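Uncharacterized protein (PDB 4R9Z) probably hydrolyses fatty acyl-CoA thioesters to free fatty acid and coenzyme A, as a thioesterase with a double hot-dog fold. Local coordinates at residues 234-239 with 254-259; 228-233 with 262-267; 162-167 with 175-180; 157-162 with 196-201. All coordinates share one frame; numbering follows the deposited sequence.

Contact 1 (234-239 with 254-259)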
# COMPACT_ATOMS: atom_id res chain seq x y z
N ASP B 234 -25.42 -7.95 6.02
CA ASP B 234 -25.25 -9.39 6.03
C ASP B 234 -23.78 -9.68 6.35
O ASP B 234 -22.99 -8.76 6.52
CB ASP B 234 -25.65 -9.99 4.68
CG ASP B 234 -26.02 -11.46 4.78
OD1 ASP B 234 -25.82 -12.06 5.86
OD2 ASP B 234 -26.49 -12.01 3.77
N TRP B 235 -23.43 -10.96 6.47
CA TRP B 235 -22.06 -11.33 6.84
C TRP B 235 -21.06 -11.04 5.72
O TRP B 235 -21.42 -11.03 4.54
CB TRP B 235 -21.99 -12.80 7.23
CG TRP B 235 -22.72 -13.13 8.49
CD1 TRP B 235 -24.04 -13.44 8.61
CD2 TRP B 235 -22.18 -13.16 9.81
NE1 TRP B 235 -24.36 -13.68 9.93
CE2 TRP B 235 -23.23 -13.51 10.69
CE3 TRP B 235 -20.91 -12.93 10.35
CZ2 TRP B 235 -23.05 -13.64 12.06
CZ3 TRP B 235 -20.73 -13.06 11.71
CH2 TRP B 235 -21.79 -13.40 12.55
N LEU B 236 -19.81 -10.82 6.11
CA LEU B 236 -18.73 -10.59 5.16
C LEU B 236 -17.59 -11.58 5.38
O LEU B 236 -17.23 -11.87 6.51
CB LEU B 236 -18.19 -9.16 5.28
CG LEU B 236 -19.08 -7.98 4.88
CD1 LEU B 236 -18.23 -6.73 4.76
CD2 LEU B 236 -19.78 -8.28 3.57
N PHE B 237 -17.03 -12.07 4.28
CA PHE B 237 -15.89 -12.99 4.33
C PHE B 237 -14.58 -12.21 4.30
O PHE B 237 -14.30 -11.49 3.35
CB PHE B 237 -15.95 -13.96 3.16
CG PHE B 237 -14.97 -15.10 3.25
CD1 PHE B 237 -13.68 -14.97 2.75
CD2 PHE B 237 -15.34 -16.31 3.80
CE1 PHE B 237 -12.78 -16.02 2.83
CE2 PHE B 237 -14.45 -17.37 3.88
CZ PHE B 237 -13.17 -17.22 3.39
N TYR B 238 -13.77 -12.37 5.34
CA TYR B 238 -12.47 -11.71 5.38
C TYR B 238 -11.34 -12.73 5.42
O TYR B 238 -10.98 -13.23 6.48
CB TYR B 238 -12.37 -10.77 6.58
CG TYR B 238 -11.21 -9.80 6.51
CD1 TYR B 238 -10.68 -9.41 5.29
CD2 TYR B 238 -10.66 -9.26 7.67
CE1 TYR B 238 -9.63 -8.51 5.22
CE2 TYR B 238 -9.60 -8.36 7.62
CZ TYR B 238 -9.10 -7.99 6.39
OH TYR B 238 -8.05 -7.10 6.32
N ASP B 239 -10.79 -13.01 4.25
CA ASP B 239 -9.66 -13.92 4.13
C ASP B 239 -8.40 -13.22 4.64
O ASP B 239 -8.08 -12.12 4.21
CB ASP B 239 -9.49 -14.35 2.67
CG ASP B 239 -8.83 -15.70 2.53
OD1 ASP B 239 -8.58 -16.34 3.57
OD2 ASP B 239 -8.57 -16.12 1.38
N GLY B 254 -5.05 -9.45 3.11
CA GLY B 254 -6.47 -9.65 3.28
C GLY B 254 -7.32 -9.38 2.05
O GLY B 254 -7.04 -8.48 1.26
N THR B 255 -8.36 -10.19 1.89
CA THR B 255 -9.34 -9.98 0.84
C THR B 255 -10.71 -10.12 1.46
O THR B 255 -11.01 -11.11 2.13
CB THR B 255 -9.18 -10.98 -0.31
OG1 THR B 255 -8.48 -12.14 0.15
CG2 THR B 255 -8.39 -10.36 -1.45
N MET B 256 -11.55 -9.12 1.25
CA MET B 256 -12.88 -9.12 1.85
C MET B 256 -13.95 -9.30 0.79
O MET B 256 -13.86 -8.71 -0.29
CB MET B 256 -13.11 -7.82 2.62
CG MET B 256 -14.32 -7.84 3.51
SD MET B 256 -14.39 -6.33 4.47
CE MET B 256 -12.84 -6.43 5.36
N PHE B 257 -14.95 -10.11 1.10
CA PHE B 257 -16.04 -10.39 0.16
C PHE B 257 -17.41 -10.13 0.79
O PHE B 257 -17.59 -10.30 2.00
CB PHE B 257 -16.01 -11.84 -0.32
CG PHE B 257 -14.74 -12.23 -1.04
CD1 PHE B 257 -13.63 -12.66 -0.33
CD2 PHE B 257 -14.68 -12.22 -2.42
CE1 PHE B 257 -12.47 -13.04 -0.99
CE2 PHE B 257 -13.53 -12.60 -3.09
CZ PHE B 257 -12.42 -13.01 -2.37
N ASN B 258 -18.37 -9.73 -0.04
CA ASN B 258 -19.78 -9.80 0.35
C ASN B 258 -20.21 -11.25 0.37
O ASN B 258 -19.62 -12.08 -0.33
CB ASN B 258 -20.67 -8.99 -0.59
CG ASN B 258 -20.53 -7.49 -0.41
OD1 ASN B 258 -20.34 -7.01 0.71
ND2 ASN B 258 -20.63 -6.75 -1.50
N ARG B 259 -21.24 -11.57 1.16
CA ARG B 259 -21.76 -12.94 1.21
C ARG B 259 -22.13 -13.44 -0.18
O ARG B 259 -22.09 -14.63 -0.45
CB ARG B 259 -22.97 -13.02 2.14
CG ARG B 259 -23.48 -14.45 2.36
CD ARG B 259 -24.40 -14.54 3.57
NE ARG B 259 -24.65 -15.93 3.96
CZ ARG B 259 -25.20 -16.29 5.12
NH1 ARG B 259 -25.55 -15.36 6.00
NH2 ARG B 259 -25.40 -17.57 5.40
O HOH W 1 -26.93 -15.47 8.81
O HOH W 2 -9.18 -14.73 -0.59
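The Y238 ring has the methyl of M256 over one face: CE of M256 stands 3.8 Å from the Y238 ring centroid, 16° off the normal and displaced toward the rim. SD lies farther off and oblique, so the methyl carries the Met-aromatic contact. The M256 chain runs extended to SD and then bends (chi3 -60°), which turns CE onto the ring. At the edge of that ring, near its plane, T255 O is 3.6 Å from Y238 CD1. The R259 guanidinium meets D234 OD1 and water 1 at its own edge; its plane is turned 44° from the carboxylate. R259 NH1 and D234 OD1 form a salt bridge at 3.3 Å, and the hydrogen bond within it is weak; water 1 also accepts a weak bond from W235 NE1. On the other face of the sheet F237 and F257 run side by side, CD1 of F237 being 3.9 Å from CD1 of F257.

Between these two layers of side chains the backbones form two hydrogen-bonded antiparallel pairs, F237 with F257 and D239 with T255; F257 N donates to F237 O at 2.7 Å, in the carbonyl plane. Water 2 bridges D239 OD2 and T255 OG1. Outside the hairpin, S199 O takes the Y238 hydroxyl, E133 makes a second salt bridge to R259 and R173 makes one to D239. Hydrophobic and aromatic packing thus fills the middle of the contact, while the charged groups gather toward its two ends, where oppositely charged side chains and water would tend to favour their charged forms.

Contact 2 (228-233 with 262-267)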
# COMPACT_ATOMS: atom_id res chain seq x y z
N GLY B 228 -15.60 -3.21 -4.71
CA GLY B 228 -17.01 -3.14 -4.87
C GLY B 228 -17.53 -2.60 -3.59
O GLY B 228 -16.81 -2.49 -2.66
N ARG B 229 -18.78 -2.22 -3.58
CA ARG B 229 -19.37 -1.61 -2.39
C ARG B 229 -19.83 -2.66 -1.39
O ARG B 229 -20.51 -3.62 -1.74
CB ARG B 229 -20.52 -0.70 -2.80
CG ARG B 229 -20.53 0.61 -2.04
CD ARG B 229 -21.59 1.54 -2.57
NE ARG B 229 -21.17 2.14 -3.84
CZ ARG B 229 -21.83 3.10 -4.47
NH1 ARG B 229 -22.95 3.59 -3.95
NH2 ARG B 229 -21.36 3.58 -5.62
N ALA B 230 -19.45 -2.46 -0.13
CA ALA B 230 -19.72 -3.44 0.92
C ALA B 230 -21.19 -3.47 1.33
O ALA B 230 -21.84 -2.43 1.46
CB ALA B 230 -18.85 -3.16 2.13
N VAL B 231 -21.69 -4.68 1.57
CA VAL B 231 -23.05 -4.86 2.08
C VAL B 231 -22.98 -5.27 3.54
O VAL B 231 -22.75 -6.43 3.86
CB VAL B 231 -23.81 -5.93 1.29
CG1 VAL B 231 -25.17 -6.15 1.90
CG2 VAL B 231 -23.94 -5.52 -0.17
N LEU B 232 -23.18 -4.30 4.43
CA LEU B 232 -23.04 -4.55 5.86
C LEU B 232 -24.33 -5.02 6.52
O LEU B 232 -24.43 -5.07 7.74
CB LEU B 232 -22.55 -3.29 6.58
CG LEU B 232 -21.20 -2.70 6.17
CD1 LEU B 232 -20.94 -1.44 6.97
CD2 LEU B 232 -20.08 -3.71 6.40
N SER B 233 -25.32 -5.37 5.70
CA SER B 233 -26.59 -5.85 6.22
C SER B 233 -26.59 -7.37 6.27
O SER B 233 -27.61 -8.00 6.55
CB SER B 233 -27.75 -5.36 5.35
OG SER B 233 -27.55 -5.74 3.99
N GLU B 262 -19.00 -11.10 -4.09
CA GLU B 262 -18.35 -9.97 -4.74
C GLU B 262 -17.20 -9.47 -3.86
O GLU B 262 -17.34 -9.35 -2.64
CB GLU B 262 -19.34 -8.84 -5.02
CG GLU B 262 -18.82 -7.82 -6.03
CD GLU B 262 -19.67 -6.56 -6.12
OE1 GLU B 262 -20.51 -6.35 -5.22
OE2 GLU B 262 -19.50 -5.79 -7.09
N LEU B 263 -16.07 -9.19 -4.50
CA LEU B 263 -14.91 -8.66 -3.80
C LEU B 263 -15.18 -7.24 -3.30
O LEU B 263 -15.67 -6.39 -4.05
CB LEU B 263 -13.67 -8.69 -4.71
CG LEU B 263 -12.37 -8.12 -4.13
CD1 LEU B 263 -11.85 -9.00 -3.01
CD2 LEU B 263 -11.34 -7.99 -5.24
N VAL B 264 -14.86 -6.98 -2.04
CA VAL B 264 -15.08 -5.66 -1.46
C VAL B 264 -13.78 -4.85 -1.42
O VAL B 264 -13.73 -3.71 -1.88
CB VAL B 264 -15.67 -5.78 -0.04
CG1 VAL B 264 -15.61 -4.43 0.68
CG2 VAL B 264 -17.10 -6.29 -0.11
N CYS B 265 -12.73 -5.45 -0.88
CA CYS B 265 -11.44 -4.78 -0.81
C CYS B 265 -10.28 -5.75 -0.76
O CYS B 265 -10.43 -6.89 -0.33
CB CYS B 265 -11.40 -3.85 0.40
SG CYS B 265 -11.39 -4.70 1.98
N THR B 266 -9.12 -5.28 -1.22
CA THR B 266 -7.86 -6.00 -1.06
C THR B 266 -7.04 -5.23 -0.04
O THR B 266 -7.06 -4.00 -0.03
CB THR B 266 -7.08 -6.12 -2.39
OG1 THR B 266 -7.93 -6.67 -3.40
CG2 THR B 266 -5.87 -7.01 -2.22
N VAL B 267 -6.31 -5.94 0.82
CA VAL B 267 -5.69 -5.31 1.99
C VAL B 267 -4.26 -5.81 2.22
O VAL B 267 -3.97 -6.99 2.03
CB VAL B 267 -6.51 -5.56 3.27
CG1 VAL B 267 -5.93 -4.81 4.45
CG2 VAL B 267 -7.96 -5.16 3.08
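G228 meets V264 backbone to backbone: its N-H gives a weak bond to V264 O (3.4 Å, 151°), where V264, with psi -51°, departs from extended strand geometry. V264 and C265 both face M256 of the adjoining strand, a classic beta bulge, and the loop 228-233 meets the strand at this irregular point.

The side-chain packing is small and apolar. CB of A230 lies 3.8 Å from CG1 of V264, and CG2 of the same valine reaches 4.0 Å from CA of A230, so both branches touch the alanine. The branch toward A230 CB stands anti to V264's backbone N (chi1 167°), and it also approaches the G228 carbonyl. E262 brings its carboxylate near G228, with OE2 4.3 Å from G228 CA, a loose touch only.

Farther along, the loop is tied by the side-chain amide of N258, which accepts from V231 N and gives to R229 O, while the R229 guanidinium makes a salt bridge to E58. The contact thus lies where the connection from strand 218-226 to strand 236-246 passes the beginning of strand 263-272. A230 leans on T191 and V195 of helix 188-201, C265 packs on V195 as well, and L263 and T266 meet S244 and L251 of the second subunit.

Contact 3 (162-167 with 175-180)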
# COMPACT_ATOMS: atom_id res chain seq x y z
N ARG B 162 -17.15 -14.93 13.11
CA ARG B 162 -17.02 -16.37 13.15
C ARG B 162 -15.70 -16.75 12.52
O ARG B 162 -15.52 -16.62 11.31
CB ARG B 162 -18.16 -17.06 12.41
CG ARG B 162 -19.56 -16.77 12.93
CD ARG B 162 -19.74 -17.19 14.37
NE ARG B 162 -20.97 -16.65 14.91
CZ ARG B 162 -21.03 -15.81 15.95
NH1 ARG B 162 -19.92 -15.44 16.57
NH2 ARG B 162 -22.21 -15.37 16.37
N THR B 163 -14.76 -17.25 13.32
CA THR B 163 -13.48 -17.65 12.76
C THR B 163 -13.69 -19.04 12.17
O THR B 163 -13.96 -20.01 12.89
CB THR B 163 -12.34 -17.59 13.80
OG1 THR B 163 -11.19 -18.26 13.29
CG2 THR B 163 -12.76 -18.25 15.11
N ILE B 164 -13.57 -19.13 10.85
CA ILE B 164 -13.95 -20.32 10.10
C ILE B 164 -13.00 -21.49 10.25
O ILE B 164 -13.41 -22.60 10.59
CB ILE B 164 -14.06 -20.01 8.61
CG1 ILE B 164 -15.12 -18.92 8.37
CG2 ILE B 164 -14.37 -21.27 7.81
CD1 ILE B 164 -15.10 -18.38 6.98
N GLU B 165 -11.72 -21.24 10.01
CA GLU B 165 -10.72 -22.29 10.01
C GLU B 165 -9.35 -21.70 10.33
O GLU B 165 -9.09 -20.53 10.08
CB GLU B 165 -10.73 -23.02 8.66
CG GLU B 165 -10.27 -22.18 7.49
CD GLU B 165 -10.38 -22.92 6.17
OE1 GLU B 165 -11.09 -23.95 6.12
OE2 GLU B 165 -9.77 -22.48 5.18
N THR B 166 -8.47 -22.53 10.90
CA THR B 166 -7.21 -22.03 11.42
C THR B 166 -5.99 -22.87 11.08
O THR B 166 -6.00 -24.09 11.18
CB THR B 166 -7.28 -21.88 12.95
OG1 THR B 166 -8.36 -21.02 13.30
CG2 THR B 166 -5.98 -21.31 13.51
N GLU B 167 -4.94 -22.18 10.65
CA GLU B 167 -3.61 -22.76 10.56
C GLU B 167 -2.64 -21.71 11.09
O GLU B 167 -2.86 -20.51 10.92
CB GLU B 167 -3.29 -23.17 9.12
CG GLU B 167 -3.10 -22.00 8.18
CD GLU B 167 -2.85 -22.44 6.75
OE1 GLU B 167 -2.84 -23.67 6.50
OE2 GLU B 167 -2.65 -21.57 5.88
N PRO B 175 -9.28 -17.29 7.77
CA PRO B 175 -10.43 -16.54 7.24
C PRO B 175 -11.59 -16.50 8.23
O PRO B 175 -11.73 -17.41 9.04
CB PRO B 175 -10.80 -17.34 5.98
CG PRO B 175 -10.37 -18.73 6.30
CD PRO B 175 -9.08 -18.56 7.06
N MET B 176 -12.40 -15.45 8.16
CA MET B 176 -13.47 -15.26 9.13
C MET B 176 -14.73 -14.69 8.50
O MET B 176 -14.68 -14.05 7.45
CB MET B 176 -13.01 -14.33 10.25
CG MET B 176 -12.92 -12.88 9.82
SD MET B 176 -12.12 -11.80 11.02
CE MET B 176 -13.06 -12.15 12.49
N TRP B 177 -15.86 -14.95 9.14
CA TRP B 177 -17.09 -14.25 8.81
C TRP B 177 -17.23 -13.10 9.79
O TRP B 177 -16.95 -13.26 10.98
CB TRP B 177 -18.32 -15.16 8.92
CG TRP B 177 -18.45 -16.18 7.84
CD1 TRP B 177 -18.27 -17.52 7.96
CD2 TRP B 177 -18.80 -15.94 6.47
NE1 TRP B 177 -18.49 -18.14 6.75
CE2 TRP B 177 -18.81 -17.18 5.82
CE3 TRP B 177 -19.11 -14.79 5.74
CZ2 TRP B 177 -19.12 -17.31 4.47
CZ3 TRP B 177 -19.41 -14.92 4.40
CH2 TRP B 177 -19.42 -16.17 3.78
N TRP B 178 -17.67 -11.95 9.31
CA TRP B 178 -17.92 -10.84 10.21
C TRP B 178 -19.07 -9.99 9.71
O TRP B 178 -19.35 -9.92 8.50
CB TRP B 178 -16.66 -9.98 10.39
CG TRP B 178 -16.47 -8.99 9.29
CD1 TRP B 178 -15.92 -9.21 8.06
CD2 TRP B 178 -16.84 -7.60 9.31
NE1 TRP B 178 -15.92 -8.06 7.32
CE2 TRP B 178 -16.48 -7.05 8.07
CE3 TRP B 178 -17.43 -6.78 10.27
CZ2 TRP B 178 -16.70 -5.71 7.75
CZ3 TRP B 178 -17.65 -5.45 9.96
CH2 TRP B 178 -17.28 -4.93 8.71
N ARG B 179 -19.77 -9.37 10.65
CA ARG B 179 -20.76 -8.36 10.34
C ARG B 179 -20.81 -7.38 11.50
O ARG B 179 -20.44 -7.73 12.62
CB ARG B 179 -22.13 -8.99 10.09
CG ARG B 179 -22.77 -9.57 11.34
CD ARG B 179 -24.13 -10.18 11.03
NE ARG B 179 -24.72 -10.84 12.19
CZ ARG B 179 -25.96 -11.32 12.23
NH1 ARG B 179 -26.74 -11.22 11.16
NH2 ARG B 179 -26.41 -11.90 13.33
N PRO B 180 -21.26 -6.14 11.24
CA PRO B 180 -21.38 -5.20 12.36
C PRO B 180 -22.52 -5.62 13.29
O PRO B 180 -23.56 -6.09 12.82
CB PRO B 180 -21.68 -3.86 11.67
CG PRO B 180 -21.28 -4.05 10.24
CD PRO B 180 -21.47 -5.50 9.93
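I164 lays its CD1 over one face of the W177 indole, 3.4 Å from W177 CD1. Its CG1 branch is anti to the carbonyl carbon (chi1 -60°), which sends the ethyl arm across toward the ring. Next to it the backbones are joined by the antiparallel hydrogen-bonded pair R162 with W177: R162 N donates to W177 O at 2.7 Å, and W177 N donates back to R162 O at 2.8 Å. A third bond follows where the strand has given way to loop, I164 N to P175 O, 3.1 Å and in the carbonyl plane. Beyond it the E165 methylene chain packs on the proline ring, CG of E165 being 3.7 Å from CG of P175.

The next shell fixes the indole. W177 NE1 bonds to P130 O, which restrains the rotation of the ring, and F237 meets W177 edge-to-face while also touching I164. The M176 and W178 backbones bond onward to Y238 and L236. Strand 176-180 is therefore held on both sides, by strand 236-246 and by strand 159-163. This antiparallel pairing forms one end of the C-terminal hot-dog sheet within this chain, strand 159-163 being its outermost strand.

Contact 4 (157-162 with 196-201)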
# COMPACT_ATOMS: atom_id res chain seq x y z
N ARG B 157 -15.45 -4.42 19.92
CA ARG B 157 -16.77 -4.99 20.21
C ARG B 157 -17.93 -4.61 19.27
O ARG B 157 -19.06 -5.07 19.48
CB ARG B 157 -17.17 -4.63 21.65
CG ARG B 157 -16.30 -5.29 22.71
CD ARG B 157 -16.84 -5.07 24.12
NE ARG B 157 -16.43 -3.80 24.71
CZ ARG B 157 -17.22 -2.73 24.81
NH1 ARG B 157 -18.47 -2.78 24.37
NH2 ARG B 157 -16.76 -1.61 25.37
N TRP B 158 -17.69 -3.79 18.26
CA TRP B 158 -18.78 -3.34 17.40
C TRP B 158 -19.14 -4.32 16.29
O TRP B 158 -20.03 -4.04 15.49
CB TRP B 158 -18.48 -1.98 16.77
CG TRP B 158 -17.21 -1.92 15.99
CD1 TRP B 158 -15.95 -1.79 16.49
CD2 TRP B 158 -17.07 -2.00 14.56
NE1 TRP B 158 -15.04 -1.77 15.46
CE2 TRP B 158 -15.70 -1.90 14.27
CE3 TRP B 158 -17.98 -2.15 13.50
CZ2 TRP B 158 -15.21 -1.94 12.97
CZ3 TRP B 158 -17.48 -2.19 12.21
CH2 TRP B 158 -16.11 -2.09 11.95
N PHE B 159 -18.43 -5.44 16.20
CA PHE B 159 -18.75 -6.40 15.15
C PHE B 159 -18.79 -7.85 15.65
O PHE B 159 -18.04 -8.23 16.55
CB PHE B 159 -17.74 -6.28 14.00
CG PHE B 159 -16.32 -6.47 14.43
CD1 PHE B 159 -15.74 -7.73 14.45
CD2 PHE B 159 -15.55 -5.38 14.81
CE1 PHE B 159 -14.44 -7.90 14.85
CE2 PHE B 159 -14.24 -5.55 15.22
CZ PHE B 159 -13.68 -6.81 15.23
N GLU B 160 -19.68 -8.65 15.06
CA GLU B 160 -19.71 -10.08 15.33
C GLU B 160 -18.72 -10.79 14.43
O GLU B 160 -18.35 -10.27 13.37
CB GLU B 160 -21.12 -10.66 15.11
CG GLU B 160 -22.22 -10.01 15.94
CD GLU B 160 -23.59 -10.60 15.64
OE1 GLU B 160 -23.78 -11.81 15.89
OE2 GLU B 160 -24.47 -9.86 15.15
N ARG B 161 -18.32 -12.00 14.81
CA ARG B 161 -17.31 -12.71 14.04
C ARG B 161 -17.36 -14.22 14.21
O ARG B 161 -17.55 -14.73 15.31
CB ARG B 161 -15.92 -12.23 14.45
CG ARG B 161 -15.75 -12.12 15.96
CD ARG B 161 -14.44 -11.46 16.32
NE ARG B 161 -13.30 -12.26 15.89
CZ ARG B 161 -12.04 -11.85 15.98
NH1 ARG B 161 -11.77 -10.66 16.50
NH2 ARG B 161 -11.05 -12.63 15.56
N ARG B 162 -17.15 -14.93 13.11
CA ARG B 162 -17.02 -16.37 13.15
C ARG B 162 -15.70 -16.75 12.52
O ARG B 162 -15.52 -16.62 11.31
CB ARG B 162 -18.16 -17.06 12.41
CG ARG B 162 -19.56 -16.77 12.93
CD ARG B 162 -19.74 -17.19 14.37
NE ARG B 162 -20.97 -16.65 14.91
CZ ARG B 162 -21.03 -15.81 15.95
NH1 ARG B 162 -19.92 -15.44 16.57
NH2 ARG B 162 -22.21 -15.37 16.37
N ALA B 196 -12.49 -0.51 6.15
CA ALA B 196 -11.09 -0.23 6.47
C ALA B 196 -10.82 -0.41 7.96
O ALA B 196 -9.81 -1.00 8.34
CB ALA B 196 -10.71 1.17 6.02
N TYR B 197 -11.72 0.12 8.78
CA TYR B 197 -11.64 0.00 10.24
C TYR B 197 -11.43 -1.45 10.67
O TYR B 197 -10.49 -1.76 11.40
CB TYR B 197 -12.91 0.57 10.88
CG TYR B 197 -12.84 0.93 12.35
CD1 TYR B 197 -12.12 0.15 13.26
CD2 TYR B 197 -13.50 2.06 12.84
CE1 TYR B 197 -12.06 0.48 14.60
CE2 TYR B 197 -13.44 2.40 14.18
CZ TYR B 197 -12.73 1.61 15.05
OH TYR B 197 -12.67 1.94 16.39
N MET B 198 -12.32 -2.33 10.23
CA MET B 198 -12.30 -3.73 10.63
C MET B 198 -11.16 -4.49 9.95
O MET B 198 -10.55 -5.37 10.55
CB MET B 198 -13.66 -4.38 10.33
CG MET B 198 -13.66 -5.46 9.26
SD MET B 198 -13.20 -7.07 9.90
CE MET B 198 -13.95 -6.99 11.52
N SER B 199 -10.86 -4.13 8.70
CA SER B 199 -9.79 -4.77 7.94
C SER B 199 -8.44 -4.64 8.63
O SER B 199 -7.56 -5.48 8.47
CB SER B 199 -9.69 -4.18 6.53
OG SER B 199 -9.15 -2.87 6.58
N ALA B 200 -8.27 -3.56 9.39
CA ALA B 200 -7.02 -3.31 10.09
C ALA B 200 -6.92 -4.04 11.43
O ALA B 200 -5.90 -4.67 11.71
CB ALA B 200 -6.84 -1.81 10.28
N VAL B 201 -7.96 -3.94 12.25
CA VAL B 201 -7.90 -4.44 13.62
C VAL B 201 -7.90 -5.96 13.75
O VAL B 201 -7.48 -6.50 14.77
CB VAL B 201 -9.08 -3.90 14.47
CG1 VAL B 201 -9.04 -2.38 14.53
CG2 VAL B 201 -10.41 -4.38 13.91
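The contact belongs to the hot-dog core, a long helix wrapped by an antiparallel sheet: W158, just before strand 159-163, and F159, its first residue, pack against Y197, M198 and V201 of helix 188-201. W158 presents an edge to the face of Y197, with ring planes 61° apart and the five-membered ring's centroid 4.9 Å from that of Y197. The nearest carbons of this T-shaped pair are W158 CZ2 and Y197 CD1, at 3.7 Å. The far corner of the indole touches the next residue of the helix, W158 CH2 lying 3.7 Å from M198 CB. Within the strand segment F159 CD2 sits over one face of the W158 ring, so the two aromatic side chains pack on each other as well as on the helix.

The Y197 hydroxyl is hydrogen-bonded to H41 ND1, and helix 8-15 adds L8 and V11 against W158; this end of the contact thus adjoins the N-terminal half of the chain. V201 CG2 makes a looser touch on F159 CE2, 4.2 Å. M198 bends at chi2 (84°) and again at chi3, bringing its CE over the centre of the F159 ring, 3.5 Å from the centroid.

In the fold
All four contacts belong to the C-terminal hot-dog repeat. Contacts 1 and 4 are its buried core, contact 1 as a hairpin within the sheet and contact 4 as sheet against helix; they meet where Y238 and M256 of contact 1 pack on M198 and S199 of contact 4. Contacts 2 and 3 are only partly buried. Contact 3 extends the sheet of contact 1 on one side, through Y238 N to M176 O, and contact 2 lies on the other, through V264 N to M256 O. Contacts 3 and 4 share R162 and strand 159-163. A backbone ladder holds contact 1, a shorter one at the more exposed sheet end contact 3, one weak bond and small apolar groups contact 2, and aromatic and methionine packing contact 4.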